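Local coordinates for protein prolyl-tRNA synthetase (Giardia lamblia ATCC 50803, PDB 3IAL) that probably catalyses the ATP-dependent attachment of L-proline to tRNA(Pro), through a prolyl-adenylate intermediate, at residues K89-H94 with S249-I254; C175-A180 with Y267-G272; D182-L187 with I241-Q246; K208-C213 with R487-D492. One frame throughout, in Å; residues are numbered along the deposited sequence.

Contact 1. Residues K89-H94 with S249-I254; sequences KKESDH and SSTFDI
The Phe252 ring meets Lys90 and Glu91 with its far end, at a slant that is neither face-on nor edge-on. Lys90 CB lies 3.6 Å from Phe252 CZ and about as far from CE1, while Glu91 CB makes a looser contact, 4.1 Å from Phe252 CE2. Lys90 CG follows along the ring rim, CD passes by Thr251 O, and bends at chi2 and chi4 lead the ammonium end off, away from the 249-254 segment. Thr251 lies beside the ring. Its methyl, set anti to the backbone N, presses on the backbone of the other segment, with Thr251 CG2 3.3 Å from Lys90 O. On the other branch Thr251 OG1 lies 3.6 Å from Glu91 CG, the two side chains roughly perpendicular, but its hydrogen bond is made within its own helix, to Arg247 O. No hydrogen bond joins the two segments. Glu91 is the N-cap of helix 92-98: its OE1 accepts from His94 N at 2.8 Å, approached almost end-on. Across from it, helix 247-251 closes in a Schellman motif, Ile254 N to Ser249 O at 2.7 Å, with Asp253 at positive phi. The start of one helix thus abuts the end of another; Asp93 adds a salt bridge to Arg247, and Phe252 also rests on Ser129 of helix 124-134.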
# COMPACT_ATOMS: atom_id res chain seq x y z
N LYS B 89 16.62 -17.77 -14.23
CA LYS B 89 17.81 -18.61 -14.41
C LYS B 89 19.02 -17.90 -15.06
O LYS B 89 20.09 -18.50 -15.18
CB LYS B 89 17.45 -19.85 -15.24
CG LYS B 89 17.32 -19.58 -16.74
CD LYS B 89 16.84 -20.80 -17.51
CE LYS B 89 16.93 -20.57 -19.01
NZ LYS B 89 16.28 -21.65 -19.79
N LYS B 90 18.86 -16.64 -15.48
CA LYS B 90 19.94 -15.91 -16.16
C LYS B 90 21.23 -15.80 -15.33
O LYS B 90 22.31 -16.11 -15.84
CB LYS B 90 19.47 -14.51 -16.57
CG LYS B 90 18.80 -14.41 -17.95
CD LYS B 90 19.76 -13.87 -19.02
CE LYS B 90 19.01 -13.15 -20.15
NZ LYS B 90 18.10 -14.05 -20.93
N GLU B 91 21.12 -15.37 -14.07
CA GLU B 91 22.30 -15.14 -13.22
C GLU B 91 22.57 -16.36 -12.34
O GLU B 91 21.75 -16.71 -11.49
CB GLU B 91 22.11 -13.89 -12.34
CG GLU B 91 23.40 -13.07 -12.08
CD GLU B 91 24.46 -13.79 -11.24
OE1 GLU B 91 24.11 -14.56 -10.32
OE2 GLU B 91 25.66 -13.55 -11.49
N SER B 92 23.73 -16.98 -12.54
CA SER B 92 24.05 -18.27 -11.93
C SER B 92 24.07 -18.25 -10.40
O SER B 92 23.35 -19.00 -9.75
CB SER B 92 25.40 -18.77 -12.44
OG SER B 92 25.74 -20.03 -11.87
N ASP B 93 24.92 -17.41 -9.82
CA ASP B 93 25.06 -17.36 -8.36
C ASP B 93 23.76 -16.93 -7.66
O ASP B 93 23.46 -17.41 -6.57
CB ASP B 93 26.24 -16.46 -7.96
CG ASP B 93 27.60 -17.09 -8.29
OD1 ASP B 93 27.65 -18.31 -8.58
OD2 ASP B 93 28.62 -16.37 -8.25
N HIS B 94 22.99 -16.06 -8.30
CA HIS B 94 21.70 -15.63 -7.76
C HIS B 94 20.68 -16.78 -7.73
O HIS B 94 20.00 -16.99 -6.72
CB HIS B 94 21.16 -14.45 -8.56
CG HIS B 94 19.92 -13.83 -7.99
ND1 HIS B 94 19.93 -13.07 -6.84
CD2 HIS B 94 18.63 -13.85 -8.41
CE1 HIS B 94 18.71 -12.65 -6.58
NE2 HIS B 94 17.90 -13.11 -7.52
N SER B 249 24.21 -6.38 -14.43
CA SER B 249 24.15 -5.56 -15.64
C SER B 249 24.71 -6.29 -16.85
O SER B 249 24.21 -6.16 -17.97
CB SER B 249 24.92 -4.25 -15.45
OG SER B 249 24.40 -3.50 -14.37
N SER B 250 25.78 -7.06 -16.63
CA SER B 250 26.34 -7.90 -17.69
C SER B 250 25.39 -9.05 -18.01
O SER B 250 25.14 -9.34 -19.17
CB SER B 250 27.69 -8.46 -17.27
OG SER B 250 28.24 -9.23 -18.33
N THR B 251 24.86 -9.70 -16.98
CA THR B 251 23.99 -10.85 -17.17
C THR B 251 22.70 -10.45 -17.88
O THR B 251 22.26 -11.12 -18.80
CB THR B 251 23.65 -11.54 -15.83
OG1 THR B 251 24.87 -11.87 -15.15
CG2 THR B 251 22.84 -12.82 -16.06
N PHE B 252 22.11 -9.33 -17.48
CA PHE B 252 20.83 -8.89 -18.06
C PHE B 252 20.99 -7.86 -19.19
O PHE B 252 20.01 -7.30 -19.67
CB PHE B 252 19.88 -8.41 -16.95
CG PHE B 252 19.45 -9.53 -16.05
CD1 PHE B 252 18.35 -10.30 -16.38
CD2 PHE B 252 20.18 -9.87 -14.92
CE1 PHE B 252 17.96 -11.36 -15.58
CE2 PHE B 252 19.80 -10.94 -14.12
CZ PHE B 252 18.69 -11.68 -14.45
N ASP B 253 22.23 -7.65 -19.63
CA ASP B 253 22.54 -6.75 -20.74
C ASP B 253 21.99 -5.34 -20.52
O ASP B 253 21.26 -4.80 -21.36
CB ASP B 253 22.01 -7.32 -22.06
CG ASP B 253 22.73 -8.58 -22.49
OD1 ASP B 253 23.23 -9.32 -21.60
OD2 ASP B 253 22.81 -8.83 -23.71
N ILE B 254 22.32 -4.77 -19.36
CA ILE B 254 22.03 -3.39 -19.07
C ILE B 254 23.24 -2.56 -19.46
O ILE B 254 24.31 -2.67 -18.85
CB ILE B 254 21.72 -3.12 -17.58
CG1 ILE B 254 20.63 -4.07 -17.07
CG2 ILE B 254 21.29 -1.67 -17.41
CD1 ILE B 254 20.30 -3.88 -15.62

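Contact 2. Residues C175-A180 with Y267-G272; sequences CCHATA and YLTCAG. With PR8 (5'-O-[(R)-hydroxy{[(2S)-pyrrolidin-2-ylcarbonyl]oxy}phosphoryl]adenosine), chain H.
His177 and Thr269 are hydrogen-bonded through His177 NE2 and Thr269 OG1, 2.8 Å apart and nearly straight at 171°, with the hydroxyl oxygen in the plane of the imidazole at its edge. Either atom could be the donor. Thr269 OG1 can turn to the ring because it sits between its own backbone N and carbonyl carbon (chi1 68°); it also bonds to Tyr190 OH of helix 180-201, so this buried hydroxyl has two partners. Thr269 CG2 sits nearby, out of the ring plane, 3.4 Å from His177 NE2.

The backbone polar groups pair across the segments in two rings. Cys175 N gives to Thr269 O at 2.9 Å and Thr269 N returns to Cys175 O; His177 N gives to Tyr267 O at 2.8 Å and Tyr267 N to His177 O. Strands 167-177 and 263-274 are thereby neighbours in the antiparallel sheet of the class II synthetase catalytic core. Cys176 and Leu268 form the non-hydrogen-bonded pair between the two rings. Their outer backbone groups turn to the flanking strands, Cys176 to Leu143 and Leu268 to Leu244, while Cys176 CB meets Leu268 CD2 on the face covered by Phe131.

Past the strand end, Thr179 caps helix 180-201 by accepting from Asp182 N. Ala180 CA then lies over the centre of the Tyr267 ring, 3.6 Å from its centroid, in a CH-pi contact. Further along strand 263-274, Gly272 N comes within 3.5 Å of CB in the pyrrolidine ring of the prolyl-adenylate.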
# COMPACT_ATOMS: atom_id res chain seq x y z
N CYS B 175 18.26 0.36 -7.43
CA CYS B 175 18.74 1.55 -8.13
C CYS B 175 19.86 1.21 -9.09
O CYS B 175 20.70 0.35 -8.82
CB CYS B 175 19.23 2.60 -7.16
SG CYS B 175 18.00 3.15 -5.97
N CYS B 176 19.85 1.92 -10.22
CA CYS B 176 20.81 1.75 -11.27
C CYS B 176 21.64 3.04 -11.36
O CYS B 176 21.08 4.14 -11.43
CB CYS B 176 20.07 1.49 -12.57
SG CYS B 176 21.07 1.00 -13.96
N HIS B 177 22.96 2.89 -11.36
CA HIS B 177 23.88 4.00 -11.17
C HIS B 177 24.92 4.09 -12.28
O HIS B 177 25.40 3.08 -12.78
CB HIS B 177 24.61 3.84 -9.84
CG HIS B 177 23.71 3.57 -8.68
ND1 HIS B 177 22.97 4.57 -8.06
CD2 HIS B 177 23.43 2.43 -8.00
CE1 HIS B 177 22.29 4.05 -7.06
NE2 HIS B 177 22.55 2.76 -7.00
N ALA B 178 25.29 5.32 -12.65
CA ALA B 178 26.26 5.53 -13.71
C ALA B 178 27.65 5.03 -13.32
O ALA B 178 28.36 4.46 -14.15
CB ALA B 178 26.31 7.01 -14.09
N THR B 179 28.03 5.26 -12.07
CA THR B 179 29.39 4.96 -11.61
C THR B 179 29.42 4.22 -10.27
O THR B 179 28.45 4.22 -9.51
CB THR B 179 30.21 6.24 -11.38
OG1 THR B 179 29.62 6.96 -10.28
CG2 THR B 179 30.27 7.13 -12.64
N ALA B 180 30.59 3.66 -9.98
CA ALA B 180 30.87 2.98 -8.72
C ALA B 180 30.61 3.91 -7.54
O ALA B 180 30.00 3.51 -6.55
CB ALA B 180 32.32 2.48 -8.70
N TYR B 267 26.20 0.35 -12.46
CA TYR B 267 26.23 -0.34 -11.19
C TYR B 267 24.81 -0.53 -10.68
O TYR B 267 23.95 0.31 -10.94
CB TYR B 267 27.05 0.46 -10.18
CG TYR B 267 28.53 0.16 -10.23
CD1 TYR B 267 29.29 0.50 -11.34
CD2 TYR B 267 29.16 -0.46 -9.16
CE1 TYR B 267 30.66 0.22 -11.38
CE2 TYR B 267 30.52 -0.74 -9.19
CZ TYR B 267 31.26 -0.40 -10.31
OH TYR B 267 32.61 -0.68 -10.33
N LEU B 268 24.57 -1.62 -9.95
CA LEU B 268 23.27 -1.86 -9.31
C LEU B 268 23.38 -1.93 -7.78
O LEU B 268 24.33 -2.51 -7.24
CB LEU B 268 22.63 -3.14 -9.86
CG LEU B 268 22.23 -3.15 -11.34
CD1 LEU B 268 21.83 -4.55 -11.77
CD2 LEU B 268 21.11 -2.14 -11.65
N THR B 269 22.39 -1.36 -7.09
CA THR B 269 22.25 -1.51 -5.65
C THR B 269 20.81 -1.90 -5.29
O THR B 269 19.88 -1.70 -6.08
CB THR B 269 22.68 -0.23 -4.88
OG1 THR B 269 21.75 0.84 -5.14
CG2 THR B 269 24.09 0.20 -5.29
N CYS B 270 20.64 -2.49 -4.11
CA CYS B 270 19.29 -2.75 -3.59
C CYS B 270 19.24 -2.77 -2.08
O CYS B 270 20.25 -2.91 -1.41
CB CYS B 270 18.71 -4.04 -4.16
SG CYS B 270 19.66 -5.51 -3.85
N ALA B 271 18.03 -2.59 -1.56
CA ALA B 271 17.81 -2.55 -0.12
C ALA B 271 16.48 -3.18 0.19
O ALA B 271 15.50 -2.95 -0.52
CB ALA B 271 17.85 -1.11 0.39
N GLY B 272 16.44 -3.97 1.26
CA GLY B 272 15.23 -4.69 1.63
C GLY B 272 14.95 -4.64 3.12
O GLY B 272 15.85 -4.82 3.94
C PR8 H . 17.42 -8.86 -0.42
N PR8 H . 16.68 -8.28 -2.65
O PR8 H . 16.61 -9.78 -0.52
P PR8 H . 17.92 -9.61 1.90
N1 PR8 H . 10.69 -13.87 6.78
C2 PR8 H . 10.62 -12.58 7.07
N3 PR8 H . 11.52 -11.70 6.63
C4 PR8 H . 12.54 -12.08 5.86
C5 PR8 H . 12.65 -13.43 5.54
C6 PR8 H . 11.70 -14.33 6.01
N6 PR8 H . 11.79 -15.63 5.71
N7 PR8 H . 13.73 -13.57 4.78
C8 PR8 H . 14.28 -12.37 4.63
N9 PR8 H . 13.57 -11.45 5.29
CA PR8 H . 17.59 -7.86 -1.56
CB PR8 H . 17.11 -6.49 -1.09
CD PR8 H . 15.91 -7.11 -3.05
CG PR8 H . 15.73 -6.34 -1.73
C1' PR8 H . 13.89 -9.99 5.35
O10 PR8 H . 18.25 -8.65 0.64
O1P PR8 H . 18.32 -11.02 1.68
C2' PR8 H . 15.18 -9.70 6.15
O2' PR8 H . 15.01 -8.52 6.95
O2P PR8 H . 18.75 -8.97 3.12
C3' PR8 H . 16.18 -9.36 5.06
O3' PR8 H . 17.23 -8.54 5.58
C4' PR8 H . 15.25 -8.54 4.18
O4' PR8 H . 14.15 -9.46 4.01
C5' PR8 H . 15.95 -8.21 2.89
O5' PR8 H . 16.37 -9.40 2.24

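Contact 3. Residues D182-L187 with I241-Q246; sequences DAVSQL and IHNLGQ. With PR8 (5'-O-[(R)-hydroxy{[(2S)-pyrrolidin-2-ylcarbonyl]oxy}phosphoryl]adenosine), chain H.
His242 NE2 gives a 2.8 Å hydrogen bond to O10 of the prolyl-adenylate, the oxygen bridging its carbonyl carbon and phosphorus, and a weak one to the phosphate oxygen O2P. The first is bent, 134° at the hydrogen. At the other nitrogen, ND1 is hydrogen-bonded to Ser223 OG, a second-shell hydroxyl that helps fix the turn of the ring. The side chain of His242 leaves the strand away from helix 180-201, whereas its neighbours Ile241 and Asn243 point toward that helix.

Leu187 carries most of the apolar contact on the helix side. Its CG is 3.7 Å from Ile241 CG2, the two side chains running past one another head to tail. One methyl, Leu187 CD1, reaches the backbone at His242 O, 3.9 Å away; the other, CD2, lies across Asn243 CB.

A turn earlier, Ala183 CB stands 4.0 Å from Asn243 ND2, and Val184 CG2 touches the same nitrogen. These are packing contacts: ND2 has its hydrogen-bond partner in Tyr222 OH. Asn243 OD1 accepts from Gly245 N at 3.1 Å, forming an Asx turn, so both ends of this buried amide are held and its rotation is set. With CG anti to the backbone N, chi1 -169° puts ND2 beside Ala183 and Val184.

The 182-187 part of helix 180-201 runs antiparallel to strand segment 241-245, 171° between directions and 8.8 Å between axes at closest approach. The helix packs on the back of the class II catalytic sheet, whose opposite surface presents His242 to the bound adenylate.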
# COMPACT_ATOMS: atom_id res chain seq x y z
N ASP B 182 28.58 6.53 -7.30
CA ASP B 182 27.14 6.73 -7.07
C ASP B 182 26.54 5.53 -6.33
O ASP B 182 25.65 5.70 -5.51
CB ASP B 182 26.38 6.88 -8.39
CG ASP B 182 26.81 8.09 -9.21
OD1 ASP B 182 27.23 9.12 -8.64
OD2 ASP B 182 26.71 7.99 -10.45
N ALA B 183 26.99 4.33 -6.68
CA ALA B 183 26.52 3.10 -6.06
C ALA B 183 26.83 3.11 -4.56
O ALA B 183 25.95 2.89 -3.74
CB ALA B 183 27.14 1.87 -6.72
N VAL B 184 28.09 3.41 -4.22
CA VAL B 184 28.51 3.54 -2.82
C VAL B 184 27.72 4.62 -2.08
O VAL B 184 27.28 4.41 -0.96
CB VAL B 184 30.02 3.83 -2.72
CG1 VAL B 184 30.38 4.30 -1.32
CG2 VAL B 184 30.82 2.58 -3.11
N SER B 185 27.52 5.77 -2.71
CA SER B 185 26.72 6.84 -2.10
C SER B 185 25.27 6.41 -1.85
O SER B 185 24.65 6.82 -0.85
CB SER B 185 26.76 8.11 -2.97
OG SER B 185 25.84 9.08 -2.48
N GLN B 186 24.71 5.59 -2.74
CA GLN B 186 23.34 5.11 -2.57
C GLN B 186 23.16 4.29 -1.28
O GLN B 186 22.13 4.39 -0.62
CB GLN B 186 22.89 4.26 -3.75
CG GLN B 186 21.38 4.00 -3.79
CD GLN B 186 20.59 5.28 -3.93
OE1 GLN B 186 20.91 6.12 -4.76
NE2 GLN B 186 19.57 5.46 -3.09
N LEU B 187 24.15 3.48 -0.94
CA LEU B 187 24.11 2.69 0.29
C LEU B 187 23.91 3.56 1.53
O LEU B 187 23.12 3.22 2.41
CB LEU B 187 25.35 1.81 0.43
CG LEU B 187 25.27 0.40 -0.16
CD1 LEU B 187 24.68 0.35 -1.57
CD2 LEU B 187 26.65 -0.25 -0.14
N ILE B 241 21.22 -4.49 2.73
CA ILE B 241 21.57 -3.39 1.84
C ILE B 241 22.80 -3.81 1.02
O ILE B 241 23.87 -4.04 1.58
CB ILE B 241 21.82 -2.10 2.67
CG1 ILE B 241 20.49 -1.55 3.19
CG2 ILE B 241 22.56 -1.04 1.87
CD1 ILE B 241 20.61 -0.43 4.21
N HIS B 242 22.64 -3.90 -0.30
CA HIS B 242 23.62 -4.58 -1.15
C HIS B 242 24.15 -3.76 -2.32
O HIS B 242 23.41 -3.05 -2.99
CB HIS B 242 23.01 -5.87 -1.69
CG HIS B 242 22.28 -6.65 -0.64
ND1 HIS B 242 22.93 -7.49 0.23
CD2 HIS B 242 20.97 -6.69 -0.30
CE1 HIS B 242 22.05 -8.03 1.06
NE2 HIS B 242 20.86 -7.56 0.76
N ASN B 243 25.45 -3.89 -2.56
CA ASN B 243 26.10 -3.36 -3.75
C ASN B 243 26.31 -4.55 -4.68
O ASN B 243 27.10 -5.44 -4.39
CB ASN B 243 27.43 -2.69 -3.40
CG ASN B 243 28.02 -1.88 -4.56
OD1 ASN B 243 27.82 -2.22 -5.73
ND2 ASN B 243 28.74 -0.82 -4.23
N LEU B 244 25.55 -4.58 -5.77
CA LEU B 244 25.56 -5.72 -6.70
C LEU B 244 26.63 -5.58 -7.79
O LEU B 244 26.81 -6.49 -8.61
CB LEU B 244 24.18 -5.88 -7.32
CG LEU B 244 23.04 -6.08 -6.32
CD1 LEU B 244 21.73 -6.30 -7.08
CD2 LEU B 244 23.33 -7.26 -5.40
N GLY B 245 27.34 -4.45 -7.78
CA GLY B 245 28.37 -4.18 -8.77
C GLY B 245 27.80 -4.10 -10.17
O GLY B 245 26.73 -3.54 -10.39
N GLN B 246 28.53 -4.68 -11.12
CA GLN B 246 28.13 -4.70 -12.52
C GLN B 246 27.71 -6.10 -12.99
O GLN B 246 27.35 -6.28 -14.15
CB GLN B 246 29.27 -4.18 -13.39
CG GLN B 246 29.48 -2.69 -13.25
CD GLN B 246 30.82 -2.23 -13.82
OE1 GLN B 246 31.87 -2.73 -13.42
NE2 GLN B 246 30.78 -1.26 -14.73
C PR8 H . 17.42 -8.86 -0.42
N PR8 H . 16.68 -8.28 -2.65
O PR8 H . 16.61 -9.78 -0.52
P PR8 H . 17.92 -9.61 1.90
N1 PR8 H . 10.69 -13.87 6.78
C2 PR8 H . 10.62 -12.58 7.07
N3 PR8 H . 11.52 -11.70 6.63
C4 PR8 H . 12.54 -12.08 5.86
C5 PR8 H . 12.65 -13.43 5.54
C6 PR8 H . 11.70 -14.33 6.01
N6 PR8 H . 11.79 -15.63 5.71
N7 PR8 H . 13.73 -13.57 4.78
C8 PR8 H . 14.28 -12.37 4.63
N9 PR8 H . 13.57 -11.45 5.29
CA PR8 H . 17.59 -7.86 -1.56
CB PR8 H . 17.11 -6.49 -1.09
CD PR8 H . 15.91 -7.11 -3.05
CG PR8 H . 15.73 -6.34 -1.73
C1' PR8 H . 13.89 -9.99 5.35
O10 PR8 H . 18.25 -8.65 0.64
O1P PR8 H . 18.32 -11.02 1.68
C2' PR8 H . 15.18 -9.70 6.15
O2' PR8 H . 15.01 -8.52 6.95
O2P PR8 H . 18.75 -8.97 3.12
C3' PR8 H . 16.18 -9.36 5.06
O3' PR8 H . 17.23 -8.54 5.58
C4' PR8 H . 15.25 -8.54 4.18
O4' PR8 H . 14.15 -9.46 4.01
C5' PR8 H . 15.95 -8.21 2.89
O5' PR8 H . 16.37 -9.40 2.24

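Contact 4. Residues K208-C213 with R487-D492; sequences KLRRVC and RGHNPD
Arg211 lies alongside Arg487, both chains pointing the same way, and its CZ sits 3.7 Å above one face of the Arg487 guanidinium, offset toward the rim, with the planes 60° apart. Bends at chi2 and chi3 fold Arg211 back so that NH1 reaches Arg487 O at 3.0 Å. Val212 N grips that oxygen too, from the opposite face of the carbonyl plane, at 3.2 Å. Leu209 CD1 packs on Arg487 CB, 3.7 Å away.

Next along, Arg210 N donates to His489 O at 2.7 Å and His489 N returns to Arg210 O, an antiparallel hydrogen-bonded pair. A water bridges Arg210 O and His489 ND1, lying in the plane of the imidazole. Gly488 comes close enough for its CA to lie 3.2 Å from Arg210 O, and with Arg487 it forms a classic beta bulge opposite Tyr513. The pairing joins strand 207-211 of the catalytic core to strand 485-489 of the C-terminal domain.

Asp227 makes a salt bridge to each of the two neighbouring arginines, Glu485 makes another to Arg487, and Arg211 NH2 also hydrogen-bonds Gln237 OE1. The carboxylates probably offset the like charges, letting two guanidinium groups share a buried site at the seam between the domains.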
# COMPACT_ATOMS: atom_id res chain seq x y z
N LYS B 208 25.02 -2.40 12.72
CA LYS B 208 25.39 -2.25 11.32
C LYS B 208 26.67 -3.03 11.04
O LYS B 208 27.69 -2.78 11.68
CB LYS B 208 25.61 -0.78 10.97
CG LYS B 208 26.33 -0.55 9.64
CD LYS B 208 26.19 0.90 9.18
CE LYS B 208 26.87 1.12 7.84
NZ LYS B 208 26.58 2.49 7.32
N LEU B 209 26.62 -3.96 10.09
CA LEU B 209 27.78 -4.77 9.72
C LEU B 209 27.94 -4.92 8.22
O LEU B 209 26.96 -4.94 7.48
CB LEU B 209 27.66 -6.17 10.31
CG LEU B 209 27.58 -6.30 11.83
CD1 LEU B 209 27.20 -7.73 12.18
CD2 LEU B 209 28.89 -5.88 12.50
N ARG B 210 29.18 -5.06 7.79
CA ARG B 210 29.49 -5.66 6.52
C ARG B 210 29.41 -7.18 6.72
O ARG B 210 30.22 -7.77 7.44
CB ARG B 210 30.89 -5.25 6.05
CG ARG B 210 31.34 -5.87 4.72
CD ARG B 210 30.62 -5.26 3.53
NE ARG B 210 31.02 -3.88 3.28
CZ ARG B 210 32.12 -3.50 2.62
NH1 ARG B 210 32.96 -4.39 2.12
NH2 ARG B 210 32.38 -2.21 2.46
N ARG B 211 28.41 -7.81 6.11
CA ARG B 211 28.23 -9.26 6.22
C ARG B 211 29.48 -9.98 5.72
O ARG B 211 30.08 -9.57 4.73
CB ARG B 211 26.98 -9.71 5.46
CG ARG B 211 26.70 -11.22 5.44
CD ARG B 211 26.26 -11.73 6.79
NE ARG B 211 24.89 -11.34 7.16
CZ ARG B 211 24.50 -10.99 8.39
NH1 ARG B 211 25.36 -10.89 9.39
NH2 ARG B 211 23.22 -10.68 8.62
N VAL B 212 29.89 -11.03 6.43
CA VAL B 212 31.04 -11.84 6.00
C VAL B 212 30.92 -12.24 4.52
O VAL B 212 29.83 -12.56 4.04
CB VAL B 212 31.21 -13.10 6.86
CG1 VAL B 212 31.65 -12.72 8.27
CG2 VAL B 212 29.94 -13.94 6.86
N CYS B 213 32.04 -12.20 3.81
CA CYS B 213 32.03 -12.30 2.35
C CYS B 213 31.57 -13.67 1.83
O CYS B 213 31.02 -13.76 0.74
CB CYS B 213 33.38 -11.91 1.77
SG CYS B 213 34.74 -12.95 2.26
N ARG B 487 29.07 -12.94 11.96
CA ARG B 487 28.10 -12.14 11.22
C ARG B 487 28.77 -11.14 10.32
O ARG B 487 28.33 -10.92 9.19
CB ARG B 487 27.18 -11.41 12.20
CG ARG B 487 26.39 -12.35 13.08
CD ARG B 487 25.44 -13.24 12.28
NE ARG B 487 24.21 -12.55 11.95
CZ ARG B 487 23.14 -13.12 11.39
NH1 ARG B 487 23.17 -14.41 11.07
NH2 ARG B 487 22.05 -12.41 11.15
N GLY B 488 29.82 -10.50 10.84
CA GLY B 488 30.61 -9.56 10.05
C GLY B 488 31.34 -8.54 10.90
O GLY B 488 31.44 -8.68 12.13
N HIS B 489 31.85 -7.51 10.24
CA HIS B 489 32.54 -6.42 10.90
C HIS B 489 31.99 -5.09 10.41
O HIS B 489 31.35 -5.02 9.37
CB HIS B 489 34.05 -6.51 10.63
CG HIS B 489 34.45 -6.05 9.27
ND1 HIS B 489 34.24 -6.80 8.14
CD2 HIS B 489 35.06 -4.91 8.86
CE1 HIS B 489 34.69 -6.14 7.09
NE2 HIS B 489 35.20 -4.99 7.50
N ASN B 490 32.24 -4.04 11.19
CA ASN B 490 31.89 -2.68 10.79
C ASN B 490 33.15 -2.00 10.26
O ASN B 490 34.07 -1.77 11.03
CB ASN B 490 31.35 -1.92 12.00
CG ASN B 490 30.69 -0.61 11.62
OD1 ASN B 490 31.07 0.05 10.65
ND2 ASN B 490 29.69 -0.22 12.39
N PRO B 491 33.20 -1.71 8.95
CA PRO B 491 34.41 -1.11 8.40
C PRO B 491 34.74 0.26 8.98
O PRO B 491 35.91 0.66 8.99
CB PRO B 491 34.10 -1.00 6.90
CG PRO B 491 33.02 -1.95 6.65
CD PRO B 491 32.19 -1.94 7.89
N ASP B 492 33.72 0.96 9.48
CA ASP B 492 33.90 2.27 10.13
C ASP B 492 34.53 2.19 11.53
O ASP B 492 34.93 3.22 12.07
CB ASP B 492 32.56 3.00 10.19
CG ASP B 492 31.99 3.31 8.81
OD1 ASP B 492 32.76 3.75 7.93
OD2 ASP B 492 30.77 3.11 8.61
O HOH W 1 32.81 -8.98 7.26

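How the contacts relate
Contacts 2 and 3 belong together, their centres 5 Å apart: strands 263-274 and 235-245 are neighbours, with Cys270 O 2.8 Å from His242 N, and both contacts touch the prolyl-adenylate. Helix 180-201 follows directly on the strand of contact 2 and packs over the sheet in contact 3. Contact 1, centred about 15 Å from contact 2, is farther from the ligand, the Phe252 side chain being about 12 Å from it; it meets contact 2 where Ser249 OG lies 3.7 Å from Leu268 CG. Contact 4 touches none of the others, its nearest atoms about 6 Å from contact 3, yet the Arg211 side chain comes within about 7 Å of the adenylate, bringing the core-to-C-terminal junction close to the active site.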